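Local structure of putative extracellular solute-binding protein (Bordetella bronchiseptica, 4P56) at residues D58-L63 and K252-T257; T102-L107 and Q312-A317; A121-E126 and R333-Q338; G137-G142 and D245-L250; K159-F164 and I300-E305. The protein probably serves as the periplasmic solute-binding component of a TRAP transporter, binding small organic acids such as mandelate. All coordinates share one frame; numbering follows the deposited sequence.

Contact 1. Residues D58-L63 and K252-T257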
# COMPACT_ATOMS: atom_id res chain seq x y z
N ASP A 58 -24.57 1.70 17.42
CA ASP A 58 -25.13 1.00 18.59
C ASP A 58 -25.23 -0.50 18.39
O ASP A 58 -26.23 -1.11 18.73
CB ASP A 58 -26.50 1.53 18.97
CG ASP A 58 -27.05 0.86 20.26
OD1 ASP A 58 -26.24 0.56 21.19
OD2 ASP A 58 -28.28 0.61 20.34
N GLY A 59 -24.19 -1.10 17.81
CA GLY A 59 -24.17 -2.53 17.58
C GLY A 59 -24.93 -2.98 16.36
O GLY A 59 -24.95 -4.15 16.03
N ARG A 60 -25.56 -2.05 15.66
CA ARG A 60 -26.38 -2.46 14.52
C ARG A 60 -25.54 -2.94 13.33
O ARG A 60 -26.04 -3.69 12.47
CB ARG A 60 -27.27 -1.31 14.08
CG ARG A 60 -28.43 -1.08 14.99
CD ARG A 60 -29.36 -0.04 14.43
NE ARG A 60 -28.64 1.17 14.09
CZ ARG A 60 -28.48 2.21 14.90
NH1 ARG A 60 -28.99 2.19 16.13
NH2 ARG A 60 -27.80 3.28 14.50
N VAL A 61 -24.29 -2.48 13.28
CA VAL A 61 -23.34 -2.90 12.25
C VAL A 61 -22.05 -3.34 12.93
O VAL A 61 -21.45 -2.57 13.66
CB VAL A 61 -23.02 -1.77 11.23
CG1 VAL A 61 -22.09 -2.27 10.11
CG2 VAL A 61 -24.33 -1.24 10.62
N THR A 62 -21.65 -4.58 12.69
CA THR A 62 -20.36 -5.05 13.20
C THR A 62 -19.57 -5.72 12.08
O THR A 62 -20.15 -6.11 11.04
CB THR A 62 -20.58 -6.02 14.34
OG1 THR A 62 -21.34 -7.13 13.85
CG2 THR A 62 -21.37 -5.34 15.46
N LEU A 63 -18.26 -5.83 12.29
CA LEU A 63 -17.35 -6.50 11.36
C LEU A 63 -16.88 -7.78 12.03
O LEU A 63 -16.42 -7.75 13.17
CB LEU A 63 -16.09 -5.68 11.13
CG LEU A 63 -16.07 -4.37 10.39
CD1 LEU A 63 -14.60 -3.98 10.27
CD2 LEU A 63 -16.74 -4.51 9.04
N LYS A 252 -30.25 3.88 6.06
CA LYS A 252 -29.64 5.09 5.52
C LYS A 252 -28.73 5.77 6.54
O LYS A 252 -27.66 6.25 6.17
CB LYS A 252 -30.69 6.09 5.07
CG LYS A 252 -30.10 7.45 4.64
CD LYS A 252 -29.21 7.30 3.43
CE LYS A 252 -28.86 8.65 2.82
NZ LYS A 252 -27.64 8.60 1.95
N GLN A 253 -29.16 5.83 7.81
CA GLN A 253 -28.37 6.51 8.82
C GLN A 253 -27.04 5.78 9.00
O GLN A 253 -26.01 6.40 9.17
CB GLN A 253 -29.12 6.54 10.16
CG GLN A 253 -28.29 7.05 11.34
CD GLN A 253 -28.99 6.88 12.70
OE1 GLN A 253 -29.88 6.05 12.87
NE2 GLN A 253 -28.56 7.67 13.67
N ASP A 254 -27.09 4.46 8.96
CA ASP A 254 -25.91 3.65 9.22
C ASP A 254 -24.98 3.62 7.99
O ASP A 254 -23.75 3.57 8.11
CB ASP A 254 -26.29 2.24 9.69
CG ASP A 254 -26.76 2.22 11.16
OD1 ASP A 254 -26.55 3.20 11.90
OD2 ASP A 254 -27.30 1.19 11.61
N GLN A 255 -25.57 3.69 6.80
CA GLN A 255 -24.78 3.88 5.59
C GLN A 255 -23.99 5.18 5.70
O GLN A 255 -22.78 5.19 5.48
CB GLN A 255 -25.68 3.91 4.36
CG GLN A 255 -26.31 2.57 3.99
CD GLN A 255 -27.31 2.70 2.84
OE1 GLN A 255 -27.43 3.76 2.24
NE2 GLN A 255 -28.01 1.63 2.53
N ASP A 256 -24.66 6.25 6.09
CA ASP A 256 -24.01 7.56 6.25
C ASP A 256 -22.90 7.50 7.29
O ASP A 256 -21.81 8.04 7.08
CB ASP A 256 -25.01 8.62 6.68
CG ASP A 256 -25.91 9.07 5.55
OD1 ASP A 256 -25.66 8.71 4.38
OD2 ASP A 256 -26.89 9.80 5.86
N THR A 257 -23.17 6.82 8.39
CA THR A 257 -22.17 6.63 9.44
C THR A 257 -20.95 5.85 8.93
O THR A 257 -19.81 6.26 9.14
CB THR A 257 -22.78 5.93 10.69
OG1 THR A 257 -23.73 6.82 11.26
CG2 THR A 257 -21.71 5.61 11.74

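Contact 2. Residues T102-L107 and Q312-A317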
# COMPACT_ATOMS: atom_id res chain seq x y z
N THR A 102 -3.93 5.09 -9.57
CA THR A 102 -3.41 5.24 -8.21
C THR A 102 -1.92 5.60 -8.15
O THR A 102 -1.41 5.95 -7.10
CB THR A 102 -3.63 3.97 -7.36
OG1 THR A 102 -2.84 2.90 -7.89
CG2 THR A 102 -5.11 3.60 -7.33
N LYS A 103 -1.23 5.49 -9.27
CA LYS A 103 0.22 5.59 -9.28
C LYS A 103 0.77 6.99 -8.95
O LYS A 103 1.93 7.11 -8.59
CB LYS A 103 0.77 5.06 -10.60
CG LYS A 103 0.74 3.51 -10.67
CD LYS A 103 1.39 2.97 -11.94
CE LYS A 103 1.38 1.43 -11.94
NZ LYS A 103 2.16 0.85 -13.09
N PHE A 104 -0.04 8.04 -9.06
CA PHE A 104 0.40 9.40 -8.68
C PHE A 104 0.84 9.43 -7.22
O PHE A 104 1.69 10.25 -6.85
CB PHE A 104 -0.73 10.41 -8.87
CG PHE A 104 -1.82 10.28 -7.86
CD1 PHE A 104 -2.87 9.40 -8.06
CD2 PHE A 104 -1.79 11.00 -6.68
CE1 PHE A 104 -3.86 9.24 -7.15
CE2 PHE A 104 -2.82 10.85 -5.72
CZ PHE A 104 -3.84 9.96 -5.95
N ALA A 105 0.28 8.56 -6.39
CA ALA A 105 0.45 8.66 -4.93
C ALA A 105 1.66 7.92 -4.40
O ALA A 105 1.97 8.01 -3.21
CB ALA A 105 -0.79 8.14 -4.22
N VAL A 106 2.35 7.20 -5.28
CA VAL A 106 3.37 6.24 -4.85
C VAL A 106 4.68 6.37 -5.63
O VAL A 106 5.53 5.48 -5.59
CB VAL A 106 2.85 4.78 -4.93
CG1 VAL A 106 1.71 4.60 -4.00
CG2 VAL A 106 2.44 4.39 -6.37
N LEU A 107 4.88 7.51 -6.29
CA LEU A 107 6.08 7.73 -7.07
C LEU A 107 7.31 7.78 -6.16
O LEU A 107 7.20 8.02 -4.97
CB LEU A 107 5.94 9.02 -7.88
CG LEU A 107 4.91 8.94 -9.02
CD1 LEU A 107 4.47 10.33 -9.44
CD2 LEU A 107 5.48 8.20 -10.22
N GLN A 312 4.73 11.19 -16.60
CA GLN A 312 4.06 11.36 -17.89
C GLN A 312 3.22 10.13 -18.25
O GLN A 312 2.11 10.27 -18.77
CB GLN A 312 5.06 11.72 -19.02
CG GLN A 312 4.40 12.03 -20.38
CD GLN A 312 3.49 13.23 -20.30
OE1 GLN A 312 3.90 14.28 -19.80
NE2 GLN A 312 2.26 13.09 -20.74
N ALA A 313 3.71 8.93 -17.95
CA ALA A 313 2.91 7.73 -18.10
C ALA A 313 1.60 7.88 -17.35
O ALA A 313 0.54 7.54 -17.86
CB ALA A 313 3.67 6.49 -17.59
N TRP A 314 1.65 8.36 -16.11
CA TRP A 314 0.44 8.53 -15.34
C TRP A 314 -0.45 9.63 -15.94
O TRP A 314 -1.66 9.45 -16.07
CB TRP A 314 0.76 8.83 -13.86
CG TRP A 314 -0.45 8.98 -13.10
CD1 TRP A 314 -1.18 7.96 -12.50
CD2 TRP A 314 -1.15 10.19 -12.82
NE1 TRP A 314 -2.29 8.49 -11.93
CE2 TRP A 314 -2.29 9.85 -12.09
CE3 TRP A 314 -0.92 11.53 -13.12
CZ2 TRP A 314 -3.21 10.80 -11.65
CZ3 TRP A 314 -1.83 12.47 -12.69
CH2 TRP A 314 -2.96 12.10 -11.96
N LEU A 315 0.13 10.77 -16.29
CA LEU A 315 -0.64 11.80 -16.97
C LEU A 315 -1.37 11.24 -18.20
O LEU A 315 -2.56 11.53 -18.43
CB LEU A 315 0.27 12.97 -17.36
CG LEU A 315 0.71 13.81 -16.15
CD1 LEU A 315 1.82 14.77 -16.57
CD2 LEU A 315 -0.45 14.60 -15.53
N ASP A 316 -0.68 10.42 -18.98
CA ASP A 316 -1.30 9.89 -20.21
C ASP A 316 -2.50 9.01 -19.87
O ASP A 316 -3.51 9.03 -20.58
CB ASP A 316 -0.31 9.07 -21.03
CG ASP A 316 0.78 9.92 -21.70
OD1 ASP A 316 0.63 11.16 -21.83
OD2 ASP A 316 1.80 9.31 -22.10
N ALA A 317 -2.38 8.24 -18.79
CA ALA A 317 -3.46 7.34 -18.32
C ALA A 317 -4.62 8.16 -17.78
O ALA A 317 -5.80 7.83 -17.99
CB ALA A 317 -2.93 6.35 -17.25

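Contact 3. Residues A121-E126 and R333-Q338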
# COMPACT_ATOMS: atom_id res chain seq x y z
N ALA A 121 -3.53 10.79 -0.67
CA ALA A 121 -3.95 9.88 -1.74
C ALA A 121 -5.47 9.78 -1.80
O ALA A 121 -6.06 9.88 -2.88
CB ALA A 121 -3.35 8.51 -1.57
N TRP A 122 -6.10 9.52 -0.67
CA TRP A 122 -7.56 9.44 -0.64
C TRP A 122 -8.21 10.76 -1.06
O TRP A 122 -9.15 10.77 -1.84
CB TRP A 122 -8.11 9.02 0.73
CG TRP A 122 -9.59 9.24 0.75
CD1 TRP A 122 -10.26 10.21 1.41
CD2 TRP A 122 -10.56 8.51 -0.01
NE1 TRP A 122 -11.61 10.12 1.12
CE2 TRP A 122 -11.81 9.08 0.24
CE3 TRP A 122 -10.48 7.42 -0.90
CZ2 TRP A 122 -12.99 8.61 -0.34
CZ3 TRP A 122 -11.63 6.95 -1.49
CH2 TRP A 122 -12.88 7.53 -1.21
N ASP A 123 -7.75 11.87 -0.50
CA ASP A 123 -8.40 13.14 -0.78
C ASP A 123 -8.33 13.39 -2.29
O ASP A 123 -9.29 13.86 -2.90
CB ASP A 123 -7.75 14.29 -0.01
CG ASP A 123 -8.18 14.35 1.47
OD1 ASP A 123 -9.15 13.68 1.85
OD2 ASP A 123 -7.54 15.09 2.27
N THR A 124 -7.21 13.03 -2.91
CA THR A 124 -7.02 13.30 -4.34
C THR A 124 -7.94 12.36 -5.15
O THR A 124 -8.62 12.81 -6.09
CB THR A 124 -5.56 13.08 -4.73
OG1 THR A 124 -4.71 14.01 -4.01
CG2 THR A 124 -5.35 13.25 -6.22
N TYR A 125 -7.93 11.08 -4.78
CA TYR A 125 -8.73 10.05 -5.46
C TYR A 125 -10.22 10.38 -5.38
O TYR A 125 -10.93 10.34 -6.38
CB TYR A 125 -8.45 8.64 -4.86
CG TYR A 125 -8.73 7.51 -5.87
CD1 TYR A 125 -9.99 6.99 -6.01
CD2 TYR A 125 -7.73 7.06 -6.72
CE1 TYR A 125 -10.26 5.98 -6.96
CE2 TYR A 125 -7.99 6.07 -7.67
CZ TYR A 125 -9.26 5.54 -7.78
OH TYR A 125 -9.52 4.56 -8.74
N GLU A 126 -10.67 10.72 -4.19
CA GLU A 126 -12.06 11.10 -3.99
C GLU A 126 -12.45 12.33 -4.83
O GLU A 126 -13.49 12.34 -5.46
CB GLU A 126 -12.25 11.41 -2.51
CG GLU A 126 -13.58 12.07 -2.22
CD GLU A 126 -13.75 12.36 -0.75
OE1 GLU A 126 -13.02 13.23 -0.21
OE2 GLU A 126 -14.62 11.70 -0.16
N ARG A 333 0.35 16.82 -4.52
CA ARG A 333 1.68 17.29 -4.12
C ARG A 333 1.59 18.39 -3.12
O ARG A 333 2.41 18.46 -2.19
CB ARG A 333 2.50 17.74 -5.33
CG ARG A 333 2.95 16.54 -6.12
CD ARG A 333 3.54 16.87 -7.46
NE ARG A 333 4.13 15.64 -7.94
CZ ARG A 333 4.62 15.44 -9.15
NH1 ARG A 333 4.59 16.42 -10.06
NH2 ARG A 333 5.13 14.24 -9.44
N ALA A 334 0.63 19.28 -3.32
CA ALA A 334 0.49 20.41 -2.41
C ALA A 334 0.05 19.89 -1.06
O ALA A 334 0.56 20.31 -0.02
CB ALA A 334 -0.53 21.39 -2.94
N GLU A 335 -0.86 18.94 -1.08
CA GLU A 335 -1.42 18.45 0.18
C GLU A 335 -0.41 17.62 0.99
O GLU A 335 -0.32 17.77 2.22
CB GLU A 335 -2.69 17.65 -0.09
CG GLU A 335 -3.32 17.12 1.18
CD GLU A 335 -4.64 16.42 0.93
OE1 GLU A 335 -5.09 16.39 -0.24
OE2 GLU A 335 -5.23 15.93 1.92
N ILE A 336 0.36 16.77 0.32
CA ILE A 336 1.32 15.93 1.04
C ILE A 336 2.51 16.75 1.57
O ILE A 336 2.99 16.51 2.68
CB ILE A 336 1.78 14.68 0.20
CG1 ILE A 336 2.31 13.56 1.12
CG2 ILE A 336 2.81 15.09 -0.81
CD1 ILE A 336 2.56 12.22 0.42
N LYS A 337 2.92 17.77 0.82
CA LYS A 337 3.98 18.68 1.23
C LYS A 337 3.55 19.41 2.50
O LYS A 337 4.31 19.49 3.47
CB LYS A 337 4.27 19.66 0.08
CG LYS A 337 5.52 20.52 0.20
CD LYS A 337 5.53 21.56 -0.94
CE LYS A 337 6.47 22.73 -0.64
NZ LYS A 337 6.23 23.90 -1.56
N GLN A 338 2.31 19.90 2.52
CA GLN A 338 1.75 20.55 3.71
C GLN A 338 1.60 19.58 4.91
O GLN A 338 2.03 19.88 6.04
CB GLN A 338 0.39 21.13 3.35
CG GLN A 338 -0.35 21.73 4.54
CD GLN A 338 -1.42 22.73 4.10
OE1 GLN A 338 -1.24 23.47 3.12
NE2 GLN A 338 -2.54 22.76 4.82
O HOH W 1 -5.68 16.28 -2.95

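Contact 4. Residues G137-G142 and D245-L250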
# COMPACT_ATOMS: atom_id res chain seq x y z
N GLY A 137 -17.90 -2.43 -9.55
CA GLY A 137 -18.58 -3.63 -9.07
C GLY A 137 -18.59 -3.80 -7.55
O GLY A 137 -19.26 -4.69 -7.05
N VAL A 138 -17.85 -2.95 -6.84
CA VAL A 138 -17.88 -2.94 -5.37
C VAL A 138 -18.01 -1.47 -4.91
O VAL A 138 -17.84 -0.53 -5.72
CB VAL A 138 -16.61 -3.54 -4.73
CG1 VAL A 138 -16.40 -5.01 -5.19
CG2 VAL A 138 -15.39 -2.70 -5.06
N ARG A 139 -18.32 -1.25 -3.64
CA ARG A 139 -18.30 0.11 -3.13
C ARG A 139 -16.94 0.39 -2.55
O ARG A 139 -16.44 -0.38 -1.74
CB ARG A 139 -19.37 0.38 -2.08
CG ARG A 139 -19.17 1.73 -1.40
CD ARG A 139 -20.22 2.01 -0.33
NE ARG A 139 -21.45 2.50 -0.96
CZ ARG A 139 -21.73 3.78 -1.19
NH1 ARG A 139 -20.91 4.75 -0.81
NH2 ARG A 139 -22.88 4.08 -1.79
N LEU A 140 -16.31 1.46 -3.03
CA LEU A 140 -15.01 1.87 -2.50
C LEU A 140 -15.24 2.72 -1.25
O LEU A 140 -15.83 3.78 -1.32
CB LEU A 140 -14.25 2.69 -3.55
CG LEU A 140 -12.89 3.26 -3.14
CD1 LEU A 140 -11.90 2.17 -2.76
CD2 LEU A 140 -12.32 4.15 -4.25
N LEU A 141 -14.76 2.24 -0.12
CA LEU A 141 -14.93 3.00 1.13
C LEU A 141 -13.75 3.97 1.33
O LEU A 141 -13.94 5.10 1.78
CB LEU A 141 -15.06 2.05 2.32
CG LEU A 141 -16.33 1.23 2.39
CD1 LEU A 141 -16.26 0.26 3.56
CD2 LEU A 141 -17.62 2.12 2.51
N GLY A 142 -12.54 3.55 1.00
CA GLY A 142 -11.38 4.39 1.26
C GLY A 142 -10.10 3.78 0.72
O GLY A 142 -10.11 2.63 0.29
N ASP A 245 -24.47 -5.00 -2.24
CA ASP A 245 -25.72 -5.52 -1.66
C ASP A 245 -25.69 -5.46 -0.13
O ASP A 245 -26.68 -5.08 0.51
CB ASP A 245 -25.95 -6.94 -2.16
CG ASP A 245 -26.32 -6.97 -3.65
OD1 ASP A 245 -26.89 -5.96 -4.11
OD2 ASP A 245 -26.02 -7.97 -4.34
N ALA A 246 -24.53 -5.77 0.45
CA ALA A 246 -24.37 -5.69 1.91
C ALA A 246 -24.54 -4.25 2.40
O ALA A 246 -25.25 -3.99 3.37
CB ALA A 246 -23.02 -6.21 2.30
N PHE A 247 -23.90 -3.31 1.72
CA PHE A 247 -24.06 -1.91 2.10
C PHE A 247 -25.54 -1.53 2.02
O PHE A 247 -26.03 -0.78 2.85
CB PHE A 247 -23.22 -1.04 1.17
CG PHE A 247 -23.22 0.42 1.51
CD1 PHE A 247 -22.34 0.93 2.46
CD2 PHE A 247 -24.06 1.29 0.85
CE1 PHE A 247 -22.32 2.28 2.75
CE2 PHE A 247 -24.05 2.64 1.14
CZ PHE A 247 -23.17 3.14 2.07
N ALA A 248 -26.25 -2.06 1.03
CA ALA A 248 -27.66 -1.73 0.85
C ALA A 248 -28.53 -2.27 1.98
O ALA A 248 -29.68 -1.84 2.14
CB ALA A 248 -28.19 -2.24 -0.51
N ARG A 249 -28.00 -3.23 2.76
CA ARG A 249 -28.75 -3.82 3.87
C ARG A 249 -28.74 -2.92 5.10
O ARG A 249 -29.49 -3.15 6.04
CB ARG A 249 -28.16 -5.17 4.32
CG ARG A 249 -28.36 -6.39 3.42
CD ARG A 249 -27.36 -7.52 3.82
NE ARG A 249 -27.67 -8.12 5.13
CZ ARG A 249 -26.82 -8.85 5.86
NH1 ARG A 249 -25.57 -9.07 5.46
NH2 ARG A 249 -27.22 -9.36 7.02
N LEU A 250 -27.85 -1.93 5.14
CA LEU A 250 -27.79 -1.03 6.29
C LEU A 250 -28.85 0.05 6.16
O LEU A 250 -29.27 0.39 5.04
CB LEU A 250 -26.41 -0.36 6.37
CG LEU A 250 -25.25 -1.04 7.10
CD1 LEU A 250 -25.02 -2.45 6.62
CD2 LEU A 250 -23.99 -0.21 6.92

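Contact 5. Residues K159-F164 and I300-E305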
# COMPACT_ATOMS: atom_id res chain seq x y z
N LYS A 159 24.43 0.46 -2.90
CA LYS A 159 25.00 1.77 -2.65
C LYS A 159 25.16 2.60 -3.93
O LYS A 159 25.25 3.81 -3.85
CB LYS A 159 26.35 1.61 -1.94
CG LYS A 159 26.22 1.07 -0.51
CD LYS A 159 27.57 0.73 0.12
CE LYS A 159 28.03 -0.66 -0.27
NZ LYS A 159 29.36 -1.04 0.31
N GLN A 160 25.20 1.95 -5.10
CA GLN A 160 25.25 2.67 -6.38
C GLN A 160 24.28 2.02 -7.36
O GLN A 160 23.90 0.87 -7.17
CB GLN A 160 26.65 2.65 -6.95
CG GLN A 160 27.03 1.28 -7.50
CD GLN A 160 28.51 1.17 -7.83
OE1 GLN A 160 28.97 1.67 -8.85
NE2 GLN A 160 29.25 0.50 -6.95
N ILE A 161 23.87 2.76 -8.38
CA ILE A 161 22.75 2.33 -9.24
C ILE A 161 23.03 0.94 -9.83
O ILE A 161 22.13 0.10 -9.94
CB ILE A 161 22.43 3.38 -10.35
CG1 ILE A 161 21.19 2.99 -11.18
CG2 ILE A 161 23.61 3.55 -11.27
CD1 ILE A 161 19.89 3.19 -10.47
N GLY A 162 24.29 0.69 -10.17
CA GLY A 162 24.68 -0.57 -10.77
C GLY A 162 24.45 -1.78 -9.88
O GLY A 162 24.34 -2.89 -10.38
N ASP A 163 24.36 -1.57 -8.57
CA ASP A 163 24.15 -2.67 -7.62
C ASP A 163 22.78 -3.35 -7.78
O ASP A 163 22.62 -4.51 -7.39
CB ASP A 163 24.32 -2.19 -6.16
CG ASP A 163 25.75 -1.80 -5.82
OD1 ASP A 163 26.70 -2.30 -6.47
OD2 ASP A 163 25.93 -1.01 -4.87
N PHE A 164 21.81 -2.66 -8.37
CA PHE A 164 20.51 -3.28 -8.62
C PHE A 164 20.54 -4.28 -9.77
O PHE A 164 19.62 -5.11 -9.91
CB PHE A 164 19.46 -2.24 -9.02
CG PHE A 164 18.90 -1.43 -7.87
CD1 PHE A 164 18.08 -2.00 -6.92
CD2 PHE A 164 19.13 -0.06 -7.81
CE1 PHE A 164 17.54 -1.21 -5.88
CE2 PHE A 164 18.60 0.71 -6.78
CZ PHE A 164 17.80 0.13 -5.83
N ILE A 300 20.27 8.48 -5.60
CA ILE A 300 18.97 9.11 -5.73
C ILE A 300 18.81 9.68 -7.14
O ILE A 300 17.82 9.42 -7.82
CB ILE A 300 18.80 10.23 -4.68
CG1 ILE A 300 18.67 9.63 -3.26
CG2 ILE A 300 17.59 11.12 -4.99
CD1 ILE A 300 18.90 10.67 -2.15
N GLU A 301 19.80 10.44 -7.61
CA GLU A 301 19.66 11.07 -8.93
C GLU A 301 19.61 10.04 -10.05
O GLU A 301 18.85 10.21 -11.01
CB GLU A 301 20.78 12.09 -9.16
CG GLU A 301 20.52 13.39 -8.42
CD GLU A 301 19.14 13.95 -8.75
OE1 GLU A 301 18.84 14.11 -9.96
OE2 GLU A 301 18.35 14.21 -7.80
N ALA A 302 20.38 8.96 -9.91
CA ALA A 302 20.35 7.89 -10.89
C ALA A 302 18.97 7.24 -10.92
O ALA A 302 18.45 6.91 -11.99
CB ALA A 302 21.42 6.87 -10.59
N VAL A 303 18.35 7.07 -9.75
CA VAL A 303 16.99 6.52 -9.71
C VAL A 303 15.96 7.50 -10.28
O VAL A 303 15.04 7.11 -10.99
CB VAL A 303 16.58 6.05 -8.30
CG1 VAL A 303 15.13 5.57 -8.31
CG2 VAL A 303 17.51 4.92 -7.84
N ARG A 304 16.14 8.78 -10.00
CA ARG A 304 15.28 9.80 -10.58
C ARG A 304 15.38 9.71 -12.10
O ARG A 304 14.37 9.74 -12.82
CB ARG A 304 15.68 11.20 -10.08
CG ARG A 304 14.54 12.22 -10.19
CD ARG A 304 14.93 13.60 -9.69
NE ARG A 304 15.48 13.63 -8.33
CZ ARG A 304 14.77 13.75 -7.20
NH1 ARG A 304 15.40 13.80 -6.03
NH2 ARG A 304 13.45 13.82 -7.22
N GLU A 305 16.60 9.54 -12.60
CA GLU A 305 16.81 9.58 -14.02
C GLU A 305 16.12 8.37 -14.67
O GLU A 305 15.54 8.48 -15.76
CB GLU A 305 18.30 9.65 -14.34
CG GLU A 305 18.60 10.19 -15.71
CD GLU A 305 18.34 9.18 -16.80
OE1 GLU A 305 18.41 7.96 -16.52
OE2 GLU A 305 18.06 9.60 -17.94

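Contact 1. Residues D58-L63 and K252-T257
Arg60 and Asp254 meet in a side-on salt bridge that uses two nitrogens of the arginine and both oxygens of the carboxylate. NE of Arg60 donates to OD2 of Asp254 over 2.8 Å, and NH2 of Arg60 donates to OD1 of Asp254 over 2.9 Å. Both bonds are nearly straight, and each uses the syn lone pair of its oxygen. The guanidinium and carboxylate planes lie only 6° apart, so the paired bonds fix the rotation of both groups. The arginine chain bends at chi3 (-53°), and this kink turns its NE edge onto the acid. Arginine suits the place because its flat head offers two N-H groups at the spacing of the two carboxylate oxygens. OE1 of Gln253 stands 3.8 Å from NH2 of Arg60, obliquely to the guanidinium. Beside the bridge, CG2 of the buried Val61 packs 4.0 Å from OD2 of Asp254, and this branched, apolar side chain also touches Leu250, Ile53 and Leu29. Further out, the hydroxyl of Thr57 accepts the backbone N-H of Val61, while Ser251 OG accepts that of Asp254, as a serine just before a helix commonly does. The arrangement is a bidentate arginine-aspartate bridge pinning the first turn of helix 252-260 to the turn that leads into strand 62-65, one of the two parallel strands of a small sheet.

Contact 2. Residues T102-L107 and Q312-A317
The indole of Trp314 carries the backbone N and CB of Phe104 on one face, while the backbone N of Thr102 lies near its plane at the edge. CB of Phe104 sits over the six-membered ring of Trp314, 3.8 Å from its centroid and 20° off the normal, a CH-pi contact. Over the same indole, the backbone N of Phe104 comes within 3.6 Å of CD1 of Trp314, and CB of Lys103 approaches that carbon obliquely at 4.0 Å. The phenyl ring is turned at 55° to the six-membered ring of Trp314, with the two centroids 5.6 Å apart, an oblique pair in which the side chains run side by side in the same direction. Phe104 holds CG between its backbone N and carbonyl carbon (chi1 72°), which carries the ring past the tryptophan to helix 114-129 and an edge-to-face pairing with Phe332. One face of the phenyl ring also receives CB of Ala105. Tryptophan suits its place because a wide apolar face can cover a turn of backbone while NE1 stays satisfied, here by the carbonyl of Leu101. Lys103 lends only the root of its side chain; its extended chain leads away to a salt bridge with Asp178. The whole is an aromatic cluster in which helix 310-320 lies against a 3-10 segment in the connection between strand 87-91 and helix 114-129.

Contact 3. Residues A121-E126 and R333-Q338
OD2 of Asp123 and OE2 of Glu335 lie 2.5 Å apart, a separation at which one of the two acids probably holds a proton. Their carboxylates are nearly coplanar, 23° apart, although the side chains themselves cross at about a right angle. Arg264 stands beside the pair: its NH2 makes a salt bridge with OD2 of Asp123 and a long, weak ion pair with OE2 of Glu335. This positive charge would be expected to ease the crowding of two acids. A water molecule ties down the other oxygen of Glu335, donating to OE1 of Glu335 over 2.8 Å and to OG1 of Thr124 over 2.7 Å. The threonine hydroxyl is in addition bonded to the carbonyl of Ala120, one turn earlier, which holds it facing the water. Glutamate is long enough to span the gap: CG is anti to the backbone N (chi1 -180°) and the chain extended beyond it, bringing OE1 of Glu335 to 3.4 Å from CB of Asp123. The nearest CA atoms, those of Asp123 and Glu335, are 8.8 Å apart. Around this cluster, Thr124 touches Ala328 and Phe332, while Ile336 packs on Ser116, Arg117 and Ala120. This is a helix-helix interface between helix 114-129 and the C-terminal helix 325-340, with a cluster of acids, arginine and water set into it.

Contact 4. Residues G137-G142 and D245-L250
Strand 139-145 and the short helix 244-248 come closest at Arg139 and Phe247, whose CA atoms are 8.0 Å apart. The strand is an outer member of a three-stranded antiparallel sheet, and the contact is a cation-pi stack. The guanidinium of Arg139 lies flat on the phenyl face of Phe247, its plane tilted by 20° and its centre 3.9 Å from that of the ring. Before the head comes the methylene: CD of Arg139 stands 3.7 Å from the centroid of the Phe247 ring, only 11° off the normal, so a CH-pi contact precedes the cationic one. The extended first part of the arginine chain brings CD over the ring, and the bend at chi3 (-81°) then lays NE and the guanidinium across it. Arginine suits the place because its methylene and its flat cation can both lie on an aromatic face, and phenylalanine offers that face without a polar group of its own. Val259 of helix 252-260 touches both residues, and Leu258 also packs on the phenylalanine. Farther along the strand, Leu141 and Gly142 both face Val240 in a classic beta bulge. NE of Arg139 lies over the middle of the ring, 3.3 Å from CE2 of Phe247.

Contact 5. Residues K159-F164 and I300-E305
Ile161 presses onto helix 297-307 at the tight part of this contact, where the loop between strands 149-153 and 168-171 of the mixed six-stranded sheet packs on the helix. CB of Ile161 is 3.6 Å from CB of Ala302, where a small residue allows close approach. The isoleucine has CG1 anti to the backbone N (chi1 -176°), and the turn at chi2 (75°) then brings CD1 of Ile161 to 3.9 Å from CG2 of Val303. The looser part is the approach of Phe164: its CE2 is 4.5 Å from CG2 of Val303, obliquely, while the buried phenyl ring also packs on Val158 and Val183. Polar and charged residues occupy the exposed flanks. On the helix, NE of Arg304 bridges to OE2 of Glu301 three residues earlier. In the loop, Asp163 ties back the turn that presents Ile161. OD2 of Asp163 accepts the backbone N of Lys159 at 2.9 Å, by the anti lone pair. From above the carboxylate plane, the backbone N of Gln160 reaches OD2 of Asp163 at 3.1 Å.

Overall arrangement
From the N terminus, the first contact to open is contact 1, where the turn before strand 62-65 pairs with helix 252-260. Contact 4 lies within the loops of contacts 1, 2 and 3 and closes just before contact 1, which it touches through Val61 and Leu250. Contacts 2 and 3 open inside the loop of contact 1 but close beyond it, on helices 310-320 and 325-340, so both cross contact 1 and each other. They meet where Phe104 and Ala105 pack on helix 114-129, whose Trp122 also reaches the strand of contact 4. Contact 5 lies within the spans of contacts 2 and 3 and crosses contacts 1 and 4. Its centre is about 49 Å from that of contact 1, across the chain's centre.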